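Local coordinates for protein ectoine dioxygenase (Sphingopyxis alaskensis, PDB 4MHR) that catalyses the iron(II)- and 2-oxoglutarate-dependent hydroxylation of L-ectoine to 5-hydroxyectoine, an osmolyte that helps the organism survive osmotic stress, at residues P14-A19 with W158-G163; R24-P29 with L246-L251. One frame throughout, in Å; residues are numbered along the deposited sequence.

Interaction 1 of 2, residues P14-A19 with W158-G163; sequences PSRQRA and WHVEDG
The outer side of helix 154-162, which follows the iron-binding strand of this cupin-fold dioxygenase, is covered here by the N-terminal loop 14-19: Arg16 lies across Val160 and closes a salt bridge with Glu161. Its chain runs extended from CG to NE, long enough to carry the charge from the loop to the helix surface. Both terminal nitrogens converge end-on on a single carboxylate oxygen, NH1 of Arg16 at 2.9 Å from OE2 of Glu161 and NH2 of Arg16 at 3.2 Å from the same OE2. The first bond is the straighter, 156° at the hydrogen. OE2 sits in the guanidinium plane but is approached on its anti side, and the two flat groups stand nearly perpendicular, 85° apart. Because both nitrogens share OE2, the bridge is a forked grip and not a paired one. NH2 has a second acidic partner in Glu156, one helical turn before Val160, and the guanidinium thus spans two carboxylates of one helix. Ser15 OG also bonds to Glu156; a small hydroxyl side chain suits this buried place, where CB of Ser15 rests 3.9 Å from CG2 of Val160. The branched valine serves both neighbours at once. With CG1 anti to its backbone N (chi1 170°), CG1 is directed over one guanidinium face, 3.6 Å above the plane and toward its rim, where the nearest nitrogen is NE of Arg16 at 3.8 Å.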
loop_
_atom_site.group_PDB
_atom_site.type_symbol
_atom_site.label_atom_id
_atom_site.label_comp_id
_atom_site.label_asym_id
_atom_site.label_seq_id
_atom_site.Cartn_x
_atom_site.Cartn_y
_atom_site.Cartn_z
ATOM N N PRO A 14 2.356 20.627 4.518
ATOM C CA PRO A 14 0.997 21.263 4.399
ATOM C C PRO A 14 0.330 21.006 3.096
ATOM O O PRO A 14 0.980 21.080 2.070
ATOM C CB PRO A 14 1.287 22.759 4.543
ATOM C CG PRO A 14 2.712 22.910 4.161
ATOM C CD PRO A 14 3.431 21.624 4.504
ATOM N N SER A 15 -0.934 20.642 3.099
ATOM C CA SER A 15 -1.638 20.425 1.862
ATOM C C SER A 15 -3.090 20.812 2.081
ATOM O O SER A 15 -3.547 20.905 3.235
ATOM C CB SER A 15 -1.546 18.942 1.422
ATOM O OG SER A 15 -2.211 18.698 0.183
ATOM N N ARG A 16 -3.819 20.977 0.968
ATOM C CA ARG A 16 -5.235 21.384 0.997
ATOM C C ARG A 16 -5.503 22.711 1.728
ATOM O O ARG A 16 -6.579 22.903 2.247
ATOM C CB ARG A 16 -6.135 20.285 1.564
ATOM C CG ARG A 16 -5.778 18.923 1.018
ATOM C CD ARG A 16 -6.817 17.924 1.329
ATOM N NE ARG A 16 -6.322 16.561 1.154
ATOM C CZ ARG A 16 -6.979 15.498 1.573
ATOM N NH1 ARG A 16 -8.163 15.606 2.158
ATOM N NH2 ARG A 16 -6.475 14.289 1.394
ATOM N N GLN A 17 -4.527 23.613 1.738
ATOM C CA GLN A 17 -4.655 24.897 2.422
ATOM C C GLN A 17 -4.833 25.989 1.366
ATOM O O GLN A 17 -5.795 26.727 1.419
ATOM C CB GLN A 17 -3.459 25.161 3.367
ATOM C CG GLN A 17 -3.488 24.299 4.637
ATOM C CD GLN A 17 -2.181 24.347 5.421
ATOM O OE1 GLN A 17 -1.362 25.246 5.217
ATOM N NE2 GLN A 17 -1.970 23.366 6.312
ATOM N N ARG A 18 -3.950 26.041 0.376
ATOM C CA ARG A 18 -4.087 26.987 -0.732
ATOM C C ARG A 18 -5.031 26.516 -1.837
ATOM O O ARG A 18 -5.493 25.347 -1.887
ATOM C CB ARG A 18 -2.724 27.290 -1.368
ATOM C CG ARG A 18 -1.629 27.744 -0.425
ATOM C CD ARG A 18 -2.069 28.882 0.488
ATOM N NE ARG A 18 -0.927 29.654 1.005
ATOM C CZ ARG A 18 -0.968 30.525 2.016
ATOM N NH1 ARG A 18 -2.093 30.771 2.680
ATOM N NH2 ARG A 18 0.141 31.157 2.375
ATOM N N ALA A 19 -5.311 27.465 -2.734
ATOM C CA ALA A 19 -6.078 27.197 -3.933
ATOM C C ALA A 19 -5.120 26.857 -5.067
ATOM O O ALA A 19 -5.570 26.328 -6.061
ATOM C CB ALA A 19 -6.975 28.384 -4.306
ATOM N N TRP A 158 -2.920 10.184 4.376
ATOM C CA TRP A 158 -2.555 9.759 5.722
ATOM C C TRP A 158 -2.127 10.952 6.599
ATOM O O TRP A 158 -2.455 11.021 7.765
ATOM C CB TRP A 158 -1.514 8.631 5.699
ATOM C CG TRP A 158 -2.018 7.392 5.045
ATOM C CD1 TRP A 158 -3.358 7.045 4.848
ATOM C CD2 TRP A 158 -1.247 6.335 4.454
ATOM N NE1 TRP A 158 -3.450 5.855 4.195
ATOM C CE2 TRP A 158 -2.178 5.376 3.939
ATOM C CE3 TRP A 158 0.131 6.122 4.265
ATOM C CZ2 TRP A 158 -1.775 4.203 3.287
ATOM C CZ3 TRP A 158 0.557 4.979 3.585
ATOM C CH2 TRP A 158 -0.399 4.019 3.085
ATOM N N HIS A 159 -1.433 11.883 6.025
ATOM C CA HIS A 159 -0.975 13.030 6.742
ATOM C C HIS A 159 -2.161 13.992 7.033
ATOM O O HIS A 159 -2.467 14.285 8.196
ATOM C CB HIS A 159 0.060 13.724 5.893
ATOM C CG HIS A 159 0.613 14.965 6.510
ATOM N ND1 HIS A 159 1.471 14.944 7.596
ATOM C CD2 HIS A 159 0.401 16.265 6.221
ATOM C CE1 HIS A 159 1.785 16.188 7.910
ATOM N NE2 HIS A 159 1.162 17.005 7.082
ATOM N N VAL A 160 -2.824 14.447 5.969
ATOM C CA VAL A 160 -3.900 15.460 6.083
ATOM C C VAL A 160 -5.066 14.912 6.883
ATOM O O VAL A 160 -5.562 15.586 7.805
ATOM C CB VAL A 160 -4.407 15.974 4.729
ATOM C CG1 VAL A 160 -5.685 16.842 4.913
ATOM C CG2 VAL A 160 -3.331 16.785 4.077
ATOM N N GLU A 161 -5.477 13.684 6.588
ATOM C CA GLU A 161 -6.633 13.104 7.261
ATOM C C GLU A 161 -6.383 12.242 8.488
ATOM O O GLU A 161 -7.230 12.179 9.352
ATOM C CB GLU A 161 -7.532 12.359 6.255
ATOM C CG GLU A 161 -7.870 13.189 5.015
ATOM C CD GLU A 161 -8.851 12.511 4.055
ATOM O OE1 GLU A 161 -9.609 11.649 4.492
ATOM O OE2 GLU A 161 -8.867 12.854 2.858
ATOM N N ASP A 162 -5.242 11.565 8.606
ATOM C CA ASP A 162 -5.068 10.670 9.717
ATOM C C ASP A 162 -4.048 11.199 10.741
ATOM O O ASP A 162 -3.911 10.629 11.833
ATOM C CB ASP A 162 -4.647 9.260 9.289
ATOM C CG ASP A 162 -5.604 8.603 8.363
ATOM O OD1 ASP A 162 -6.836 8.711 8.613
ATOM O OD2 ASP A 162 -5.123 7.933 7.360
ATOM N N GLY A 163 -3.354 12.265 10.387
ATOM C CA GLY A 163 -2.299 12.860 11.234
ATOM C C GLY A 163 -0.942 12.188 11.179
ATOM O O GLY A 163 -0.135 12.351 12.118
#

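Interaction 2 of 2, residues R24-P29 with L246-L251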
loop_
_atom_site.group_PDB
_atom_site.type_symbol
_atom_site.label_atom_id
_atom_site.label_comp_id
_atom_site.label_asym_id
_atom_site.label_seq_id
_atom_site.Cartn_x
_atom_site.Cartn_y
_atom_site.Cartn_z
ATOM N N ARG A 24 6.654 20.286 -3.359
ATOM C CA ARG A 24 7.573 20.555 -2.240
ATOM C C ARG A 24 8.531 19.400 -2.047
ATOM O O ARG A 24 8.274 18.297 -2.518
ATOM C CB ARG A 24 6.764 20.734 -0.981
ATOM C CG ARG A 24 5.954 22.023 -1.023
ATOM C CD ARG A 24 4.935 22.109 0.068
ATOM N NE ARG A 24 5.609 22.278 1.344
ATOM C CZ ARG A 24 5.572 23.372 2.113
ATOM N NH1 ARG A 24 4.834 24.418 1.787
ATOM N NH2 ARG A 24 6.240 23.372 3.259
ATOM N N PRO A 25 9.667 19.659 -1.405
ATOM C CA PRO A 25 10.628 18.597 -1.220
ATOM C C PRO A 25 10.217 17.573 -0.120
ATOM O O PRO A 25 9.506 17.888 0.871
ATOM C CB PRO A 25 11.875 19.345 -0.807
ATOM C CG PRO A 25 11.375 20.565 -0.127
ATOM C CD PRO A 25 10.175 20.956 -0.910
ATOM N N ARG A 26 10.630 16.333 -0.346
ATOM C CA ARG A 26 10.599 15.310 0.670
ATOM C C ARG A 26 11.674 15.753 1.646
ATOM O O ARG A 26 12.838 16.125 1.319
ATOM C CB ARG A 26 10.901 13.926 0.067
ATOM C CG ARG A 26 11.013 12.812 1.122
ATOM C CD ARG A 26 11.175 11.454 0.478
ATOM N NE ARG A 26 10.979 10.388 1.428
ATOM C CZ ARG A 26 10.101 9.379 1.336
ATOM N NH1 ARG A 26 9.218 9.256 0.340
ATOM N NH2 ARG A 26 10.117 8.445 2.290
ATOM N N LEU A 27 11.297 15.663 2.886
ATOM C CA LEU A 27 12.231 15.999 3.975
ATOM C C LEU A 27 12.575 14.799 4.887
ATOM O O LEU A 27 13.130 14.970 5.936
ATOM C CB LEU A 27 11.592 17.071 4.786
ATOM C CG LEU A 27 11.291 18.348 3.972
ATOM C CD1 LEU A 27 10.505 19.307 4.884
ATOM C CD2 LEU A 27 12.574 19.012 3.480
ATOM N N ASP A 28 12.213 13.595 4.465
ATOM C CA ASP A 28 12.465 12.343 5.211
ATOM C C ASP A 28 13.319 11.406 4.354
ATOM O O ASP A 28 13.231 11.453 3.149
ATOM C CB ASP A 28 11.123 11.629 5.449
ATOM C CG ASP A 28 10.297 12.300 6.522
ATOM O OD1 ASP A 28 10.757 12.275 7.694
ATOM O OD2 ASP A 28 9.202 12.819 6.186
ATOM N N PRO A 29 14.122 10.524 4.970
ATOM C CA PRO A 29 14.700 9.473 4.154
ATOM C C PRO A 29 13.644 8.587 3.425
ATOM O O PRO A 29 12.468 8.561 3.795
ATOM C CB PRO A 29 15.484 8.627 5.148
ATOM C CG PRO A 29 15.658 9.454 6.327
ATOM C CD PRO A 29 14.445 10.374 6.381
ATOM N N LEU A 246 6.148 -3.649 -3.341
ATOM C CA LEU A 246 6.326 -2.829 -2.115
ATOM C C LEU A 246 6.491 -1.374 -2.566
ATOM O O LEU A 246 7.284 -1.085 -3.497
ATOM C CB LEU A 246 7.591 -3.147 -1.397
ATOM C CG LEU A 246 7.748 -4.334 -0.513
ATOM C CD1 LEU A 246 7.902 -5.564 -1.388
ATOM C CD2 LEU A 246 8.938 -4.134 0.374
ATOM N N PHE A 247 5.787 -0.461 -1.939
ATOM C CA PHE A 247 5.937 0.950 -2.338
ATOM C C PHE A 247 5.872 1.942 -1.192
ATOM O O PHE A 247 5.136 1.749 -0.198
ATOM C CB PHE A 247 5.064 1.297 -3.531
ATOM C CG PHE A 247 3.596 1.114 -3.354
ATOM C CD1 PHE A 247 3.014 -0.115 -3.543
ATOM C CD2 PHE A 247 2.762 2.213 -3.046
ATOM C CE1 PHE A 247 1.635 -0.291 -3.396
ATOM C CE2 PHE A 247 1.364 2.061 -2.915
ATOM C CZ PHE A 247 0.785 0.818 -3.117
ATOM N N ASP A 248 6.723 2.973 -1.311
ATOM C CA ASP A 248 6.807 4.067 -0.367
ATOM C C ASP A 248 5.456 4.762 -0.253
ATOM O O ASP A 248 4.722 4.937 -1.253
ATOM C CB ASP A 248 7.857 5.052 -0.815
ATOM C CG ASP A 248 7.973 6.245 0.112
ATOM O OD1 ASP A 248 8.612 6.121 1.189
ATOM O OD2 ASP A 248 7.423 7.308 -0.259
ATOM N N CYS A 249 5.149 5.177 0.964
ATOM C CA CYS A 249 3.920 5.885 1.243
ATOM C C CYS A 249 3.585 7.086 0.361
ATOM O O CYS A 249 2.409 7.324 0.097
ATOM C CB CYS A 249 3.895 6.353 2.709
ATOM S SG CYS A 249 5.144 7.567 3.134
ATOM N N ASN A 250 4.599 7.767 -0.171
ATOM C CA ASN A 250 4.378 8.938 -0.949
ATOM C C ASN A 250 4.519 8.734 -2.476
ATOM O O ASN A 250 4.589 9.705 -3.222
ATOM C CB ASN A 250 5.302 10.048 -0.481
ATOM C CG ASN A 250 4.956 11.405 -1.129
ATOM O OD1 ASN A 250 3.811 11.871 -1.116
ATOM N ND2 ASN A 250 5.947 12.017 -1.690
ATOM N N LEU A 251 4.637 7.497 -2.932
ATOM C CA LEU A 251 4.757 7.267 -4.345
ATOM C C LEU A 251 3.408 7.487 -5.089
ATOM O O LEU A 251 2.325 7.033 -4.660
ATOM C CB LEU A 251 5.195 5.837 -4.616
ATOM C CG LEU A 251 5.553 5.467 -6.076
ATOM C CD1 LEU A 251 6.754 6.278 -6.544
ATOM C CD2 LEU A 251 5.736 3.981 -6.181
#
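With CG anti to its backbone N (chi1 175°) and the chain extended from there to NE, Arg26 reaches straight out of its loop toward Asp248, whose own CG is likewise anti to N (chi1 179°) and comes to meet it from the opposite direction. The two charged groups join end-on, one nitrogen to each oxygen: NH1 of Arg26 lies 2.7 Å from OD2 of Asp248, and NH2 of Arg26 lies 3.0 Å from OD1 of Asp248. OD1 is met on its syn side, whereas OD2 is approached from above the carboxylate plane, the two planes being turned 49° apart. From the other face of that carboxylate the backbone N of Asn250 reaches OD2 of Asp248 at 2.9 Å, closing an Asx turn; the short aspartate can therefore fold back on its own chain while holding the arginine.

The guanidinium is also held by backbone carbonyls. NE of Arg26 bonds to the carbonyl O of Asp28 at 3.0 Å, NH2 of Arg26 to O of Pro29 at 2.8 Å, and NH1 also to O of His193. Arginine suits the place because its donors all lie in one plane; together the bonds hold the guanidinium against rotation, with loop 26-29 bent round it. A leucine here would probably leave the buried carboxylate of Asp248 without its countercharge and the carbonyls of Asp28 and Pro29 without these donors. Asn250 brings its CB to 4.1 Å from NH1 of Arg26, and its amide turns elsewhere, OD1 to Ser153 and ND2 to the carbonyls of His193 and Thr195. Asp248 ends strand 244-248 of the major sheet and starts a type I beta turn to Leu251, leading into the strand that carries the iron ligand His253 in the cupin core of this PhyH-family enzyme.

Both contacts fasten the N-terminal segment, which runs through 14-19 and then 24-29, onto the cupin core, interaction 1 on helix 154-162 and interaction 2 at the end of strand 244-248, where its turn begins. Their centres are about 15 Å apart, yet they touch twice: CG of Pro14 packs 3.5 Å from NH1 of Arg24, and CZ3 of Trp158 lies 3.7 Å from CB of Cys249. The second touch leads inward, since Trp158 is important for stabilising ectoine. Both contacts lie near the iron-binding residues, in a structure of the apo form: the side chain of Arg16 is about 8 Å from that of the ligand His152, and the side chain of Asn250 about 7 Å from that of the ligand Asp154.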